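PDB 3RNR: stage II sporulation E family protein from Thermanaerovibrio acidaminovorans, which is of unknown function but, as a member of the protein phosphatase 2C family, probably removes phosphate from phosphorylated serine or threonine residues of proteins. Local coordinates for residues E155-R169 against P199-L211. Sequence-based numbering, arbitrary orientation.
Sequences EAGEGVLVVSDGVYR and PYQDNATLALVIL
Arg169 reaches Thr205 and Asn203 mainly through NH1, which carries both firm bonds: it donates to Thr205 OG1 at 2.8 Å, tilted from the guanidinium plane, and to Asn203 O at 3.0 Å, within that plane; NH2 adds a weak bond to Asn203 O. Ser164 O lies over the centre of one guanidinium face, and Asn203 sets its amide almost perpendicular to the group (88°). Next to this, Asp165 OD2 takes the N-H of Gln201 at 2.9 Å through its anti lone pair; chi1 of 68° holds the carboxylate between backbone N and carbonyl carbon, facing the 199-204 loop. A water bridges Asp165 O and Asn203 OD1. Between Gly159 and Ser164 the chain pairs antiparallel with 205-210 (axes 4.7 Å apart, 175°), two neighbouring strands in one sheet of the alpha-beta-beta-alpha sandwich of PP2C phosphatases. One face carries Leu161, Val163 and Leu206: Val163 CG1 packs on Tyr200 CB at 3.6 Å, and Leu206 CD2 sits over the centre of the Tyr200 ring, 3.9 Å above its plane. Val160, Val162, Ala207 and Val209 occupy the other face, where the three valines pack against strand 72-80 of the second sheet. Farther out, Asp17 accepts from Ser164 OG and forms a salt bridge with Arg169 NE, while Arg95 pairs with Asp165 OD1.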
loop_
_atom_site.group_PDB
_atom_site.type_symbol
_atom_site.label_atom_id
_atom_site.label_comp_id
_atom_site.label_asym_id
_atom_site.label_seq_id
_atom_site.Cartn_x
_atom_site.Cartn_y
_atom_site.Cartn_z
ATOM N N GLU B 155 -9.068 5.221 20.004
ATOM C CA GLU B 155 -9.874 6.428 19.925
ATOM C C GLU B 155 -9.284 7.231 18.787
ATOM O O GLU B 155 -8.133 7.020 18.406
ATOM C CB GLU B 155 -9.752 7.253 21.205
ATOM C CG GLU B 155 -10.149 6.531 22.478
ATOM C CD GLU B 155 -11.652 6.439 22.659
ATOM O OE1 GLU B 155 -12.394 7.114 21.912
ATOM O OE2 GLU B 155 -12.091 5.686 23.552
ATOM N N ALA B 156 -10.076 8.124 18.210
ATOM C CA ALA B 156 -9.592 8.941 17.110
ATOM C C ALA B 156 -8.271 9.610 17.496
ATOM O O ALA B 156 -8.124 10.120 18.613
ATOM C CB ALA B 156 -10.624 9.986 16.753
ATOM N N GLY B 157 -7.309 9.601 16.572
ATOM C CA GLY B 157 -6.030 10.248 16.809
ATOM C C GLY B 157 -4.977 9.290 17.340
ATOM O O GLY B 157 -3.781 9.587 17.316
ATOM N N GLU B 158 -5.437 8.174 17.892
ATOM C CA GLU B 158 -4.581 7.038 18.219
ATOM C C GLU B 158 -4.277 6.182 16.991
ATOM O O GLU B 158 -4.981 6.256 15.983
ATOM C CB GLU B 158 -5.168 6.227 19.366
ATOM C CG GLU B 158 -5.251 7.040 20.649
ATOM C CD GLU B 158 -6.005 6.325 21.750
ATOM O OE1 GLU B 158 -6.573 5.250 21.482
ATOM O OE2 GLU B 158 -6.035 6.846 22.878
ATOM N N GLY B 159 -3.210 5.397 17.043
ATOM C CA GLY B 159 -2.852 4.620 15.876
ATOM C C GLY B 159 -1.777 3.587 16.114
ATOM O O GLY B 159 -1.509 3.193 17.253
ATOM N N VAL B 160 -1.182 3.124 15.018
ATOM C CA VAL B 160 -0.170 2.087 15.082
ATOM C C VAL B 160 0.952 2.418 14.097
ATOM O O VAL B 160 0.711 2.983 13.017
ATOM C CB VAL B 160 -0.789 0.701 14.773
ATOM C CG1 VAL B 160 -1.462 0.704 13.391
ATOM C CG2 VAL B 160 0.268 -0.419 14.885
ATOM N N LEU B 161 2.174 2.069 14.487
ATOM C CA LEU B 161 3.346 2.269 13.646
ATOM C C LEU B 161 4.102 0.952 13.525
ATOM O O LEU B 161 4.355 0.289 14.533
ATOM C CB LEU B 161 4.248 3.348 14.249
ATOM C CG LEU B 161 5.619 3.552 13.591
ATOM C CD1 LEU B 161 5.463 4.439 12.398
ATOM C CD2 LEU B 161 6.601 4.161 14.571
ATOM N N VAL B 162 4.422 0.562 12.294
ATOM C CA VAL B 162 5.283 -0.586 12.059
ATOM C C VAL B 162 6.634 -0.124 11.478
ATOM O O VAL B 162 6.695 0.824 10.687
ATOM C CB VAL B 162 4.606 -1.669 11.184
ATOM C CG1 VAL B 162 3.385 -2.278 11.917
ATOM C CG2 VAL B 162 4.176 -1.099 9.831
ATOM N N VAL B 163 7.701 -0.811 11.871
ATOM C CA VAL B 163 9.069 -0.354 11.626
ATOM C C VAL B 163 9.954 -1.498 11.161
ATOM O O VAL B 163 9.939 -2.557 11.787
ATOM C CB VAL B 163 9.714 0.113 12.940
ATOM C CG1 VAL B 163 11.057 0.770 12.664
ATOM C CG2 VAL B 163 8.803 1.049 13.675
ATOM N N SER B 164 10.693 -1.298 10.067
ATOM C CA SER B 164 11.782 -2.202 9.680
ATOM C C SER B 164 13.070 -1.406 9.596
ATOM O O SER B 164 13.199 -0.488 8.785
ATOM C CB SER B 164 11.481 -2.814 8.315
ATOM O OG SER B 164 12.583 -3.558 7.833
ATOM N N ASP B 165 13.932 -1.619 10.573
ATOM C CA ASP B 165 15.299 -1.103 10.621
ATOM C C ASP B 165 16.548 -1.986 10.536
ATOM O O ASP B 165 17.598 -1.531 10.985
ATOM C CB ASP B 165 15.440 0.079 11.586
ATOM C CG ASP B 165 15.274 -0.323 12.997
ATOM O OD1 ASP B 165 15.137 -1.542 13.233
ATOM O OD2 ASP B 165 15.305 0.575 13.859
ATOM N N GLY B 166 16.408 -3.281 10.252
ATOM C CA GLY B 166 17.528 -4.208 10.396
ATOM C C GLY B 166 18.781 -3.808 9.628
ATOM O O GLY B 166 18.705 -3.196 8.573
ATOM N N VAL B 167 19.947 -4.157 10.158
ATOM C CA VAL B 167 21.202 -3.786 9.515
ATOM C C VAL B 167 21.381 -4.520 8.182
ATOM O O VAL B 167 22.088 -4.045 7.287
ATOM C CB VAL B 167 22.407 -4.076 10.443
ATOM C CG1 VAL B 167 22.510 -5.570 10.730
ATOM C CG2 VAL B 167 23.696 -3.555 9.832
ATOM N N TYR B 168 20.719 -5.671 8.064
ATOM C CA TYR B 168 20.846 -6.569 6.913
ATOM C C TYR B 168 20.159 -6.052 5.639
ATOM O O TYR B 168 20.248 -6.675 4.584
ATOM C CB TYR B 168 20.278 -7.954 7.271
ATOM C CG TYR B 168 18.836 -7.921 7.757
ATOM C CD1 TYR B 168 17.782 -7.769 6.859
ATOM C CD2 TYR B 168 18.531 -8.027 9.113
ATOM C CE1 TYR B 168 16.456 -7.721 7.301
ATOM C CE2 TYR B 168 17.207 -7.981 9.564
ATOM C CZ TYR B 168 16.183 -7.834 8.651
ATOM O OH TYR B 168 14.882 -7.788 9.087
ATOM N N ARG B 169 19.452 -4.931 5.746
ATOM C CA ARG B 169 18.590 -4.458 4.660
ATOM C C ARG B 169 19.319 -4.059 3.376
ATOM O O ARG B 169 20.408 -3.479 3.413
ATOM C CB ARG B 169 17.705 -3.309 5.155
ATOM C CG ARG B 169 16.697 -3.750 6.202
ATOM C CD ARG B 169 16.313 -2.612 7.140
ATOM N NE ARG B 169 15.536 -1.567 6.488
ATOM C CZ ARG B 169 15.800 -0.270 6.602
ATOM N NH1 ARG B 169 15.043 0.618 5.972
ATOM N NH2 ARG B 169 16.824 0.136 7.343
ATOM N N PRO B 199 12.033 5.226 18.587
ATOM C CA PRO B 199 12.577 3.892 18.865
ATOM C C PRO B 199 12.996 3.163 17.588
ATOM O O PRO B 199 12.576 2.032 17.372
ATOM C CB PRO B 199 11.394 3.175 19.523
ATOM C CG PRO B 199 10.198 3.782 18.869
ATOM C CD PRO B 199 10.561 5.243 18.598
ATOM N N TYR B 200 13.860 3.777 16.783
ATOM C CA TYR B 200 14.285 3.171 15.518
ATOM C C TYR B 200 15.371 4.000 14.854
ATOM O O TYR B 200 15.589 5.155 15.215
ATOM C CB TYR B 200 13.102 3.010 14.556
ATOM C CG TYR B 200 12.229 4.241 14.389
ATOM C CD1 TYR B 200 12.641 5.318 13.601
ATOM C CD2 TYR B 200 10.979 4.315 14.996
ATOM C CE1 TYR B 200 11.834 6.446 13.449
ATOM C CE2 TYR B 200 10.167 5.427 14.846
ATOM C CZ TYR B 200 10.598 6.487 14.078
ATOM O OH TYR B 200 9.786 7.585 13.935
ATOM N N GLN B 201 16.073 3.390 13.905
ATOM C CA GLN B 201 17.245 4.020 13.307
ATOM C C GLN B 201 16.795 5.123 12.364
ATOM O O GLN B 201 15.669 5.102 11.880
ATOM C CB GLN B 201 18.083 2.988 12.543
ATOM C CG GLN B 201 18.396 1.713 13.323
ATOM C CD GLN B 201 19.127 1.980 14.623
ATOM O OE1 GLN B 201 20.227 2.527 14.627
ATOM N NE2 GLN B 201 18.514 1.593 15.739
ATOM N N ASP B 202 17.684 6.077 12.101
ATOM C CA ASP B 202 17.429 7.163 11.153
ATOM C C ASP B 202 17.039 6.672 9.758
ATOM O O ASP B 202 16.321 7.351 9.028
ATOM C CB ASP B 202 18.671 8.058 11.031
ATOM C CG ASP B 202 18.830 9.001 12.203
ATOM O OD1 ASP B 202 17.862 9.145 12.981
ATOM O OD2 ASP B 202 19.915 9.611 12.336
ATOM N N ASN B 203 17.525 5.496 9.379
ATOM C CA ASN B 203 17.219 4.946 8.056
ATOM C C ASN B 203 16.012 3.992 8.023
ATOM O O ASN B 203 15.786 3.291 7.026
ATOM C CB ASN B 203 18.460 4.346 7.379
ATOM C CG ASN B 203 19.016 3.156 8.129
ATOM O OD1 ASN B 203 18.525 2.794 9.201
ATOM N ND2 ASN B 203 20.043 2.526 7.559
ATOM N N ALA B 204 15.289 3.909 9.139
ATOM C CA ALA B 204 14.175 2.967 9.257
ATOM C C ALA B 204 13.113 3.131 8.181
ATOM O O ALA B 204 12.847 4.238 7.727
ATOM C CB ALA B 204 13.522 3.080 10.641
ATOM N N THR B 205 12.495 2.021 7.789
ATOM C CA THR B 205 11.323 2.068 6.924
ATOM C C THR B 205 10.098 2.055 7.824
ATOM O O THR B 205 10.029 1.254 8.760
ATOM C CB THR B 205 11.304 0.871 5.932
ATOM O OG1 THR B 205 12.410 0.990 5.026
ATOM C CG2 THR B 205 10.029 0.859 5.118
ATOM N N LEU B 206 9.144 2.950 7.553
ATOM C CA LEU B 206 8.027 3.195 8.461
ATOM C C LEU B 206 6.713 3.178 7.719
ATOM O O LEU B 206 6.631 3.645 6.578
ATOM C CB LEU B 206 8.167 4.575 9.127
ATOM C CG LEU B 206 9.394 4.895 9.975
ATOM C CD1 LEU B 206 9.293 6.320 10.509
ATOM C CD2 LEU B 206 9.542 3.890 11.125
ATOM N N ALA B 207 5.685 2.644 8.370
ATOM C CA ALA B 207 4.325 2.756 7.871
ATOM C C ALA B 207 3.415 2.892 9.071
ATOM O O ALA B 207 3.667 2.307 10.134
ATOM C CB ALA B 207 3.934 1.544 7.038
ATOM N N LEU B 208 2.350 3.666 8.918
ATOM C CA LEU B 208 1.496 3.916 10.065
ATOM C C LEU B 208 0.042 4.123 9.705
ATOM O O LEU B 208 -0.289 4.535 8.592
ATOM C CB LEU B 208 2.019 5.104 10.870
ATOM C CG LEU B 208 2.076 6.421 10.128
ATOM C CD1 LEU B 208 0.868 7.267 10.500
ATOM C CD2 LEU B 208 3.372 7.143 10.492
ATOM N N VAL B 209 -0.834 3.862 10.657
ATOM C CA VAL B 209 -2.249 4.154 10.532
ATOM C C VAL B 209 -2.712 4.984 11.714
ATOM O O VAL B 209 -2.334 4.711 12.805
ATOM C CB VAL B 209 -3.097 2.914 10.458
ATOM C CG1 VAL B 209 -4.567 3.282 10.335
ATOM C CG2 VAL B 209 -2.664 2.025 9.354
ATOM N N ILE B 210 -3.507 6.008 11.463
ATOM C CA ILE B 210 -4.143 6.805 12.500
ATOM C C ILE B 210 -5.643 6.722 12.319
ATOM O O ILE B 210 -6.135 6.925 11.246
ATOM C CB ILE B 210 -3.783 8.267 12.429
ATOM C CG1 ILE B 210 -2.288 8.474 12.387
ATOM C CG2 ILE B 210 -4.375 9.017 13.578
ATOM C CD1 ILE B 210 -1.609 8.048 13.537
ATOM N N LEU B 211 -6.349 6.405 13.384
ATOM C CA LEU B 211 -7.775 6.287 13.329
ATOM C C LEU B 211 -8.436 7.643 13.050
ATOM O O LEU B 211 -8.124 8.590 13.715
ATOM C CB LEU B 211 -8.274 5.713 14.625
ATOM C CG LEU B 211 -9.766 5.522 14.730
ATOM C CD1 LEU B 211 -10.289 4.809 13.592
ATOM C CD2 LEU B 211 -10.129 4.828 15.952
HETATM O O HOH W 1 19.427 0.568 10.260
#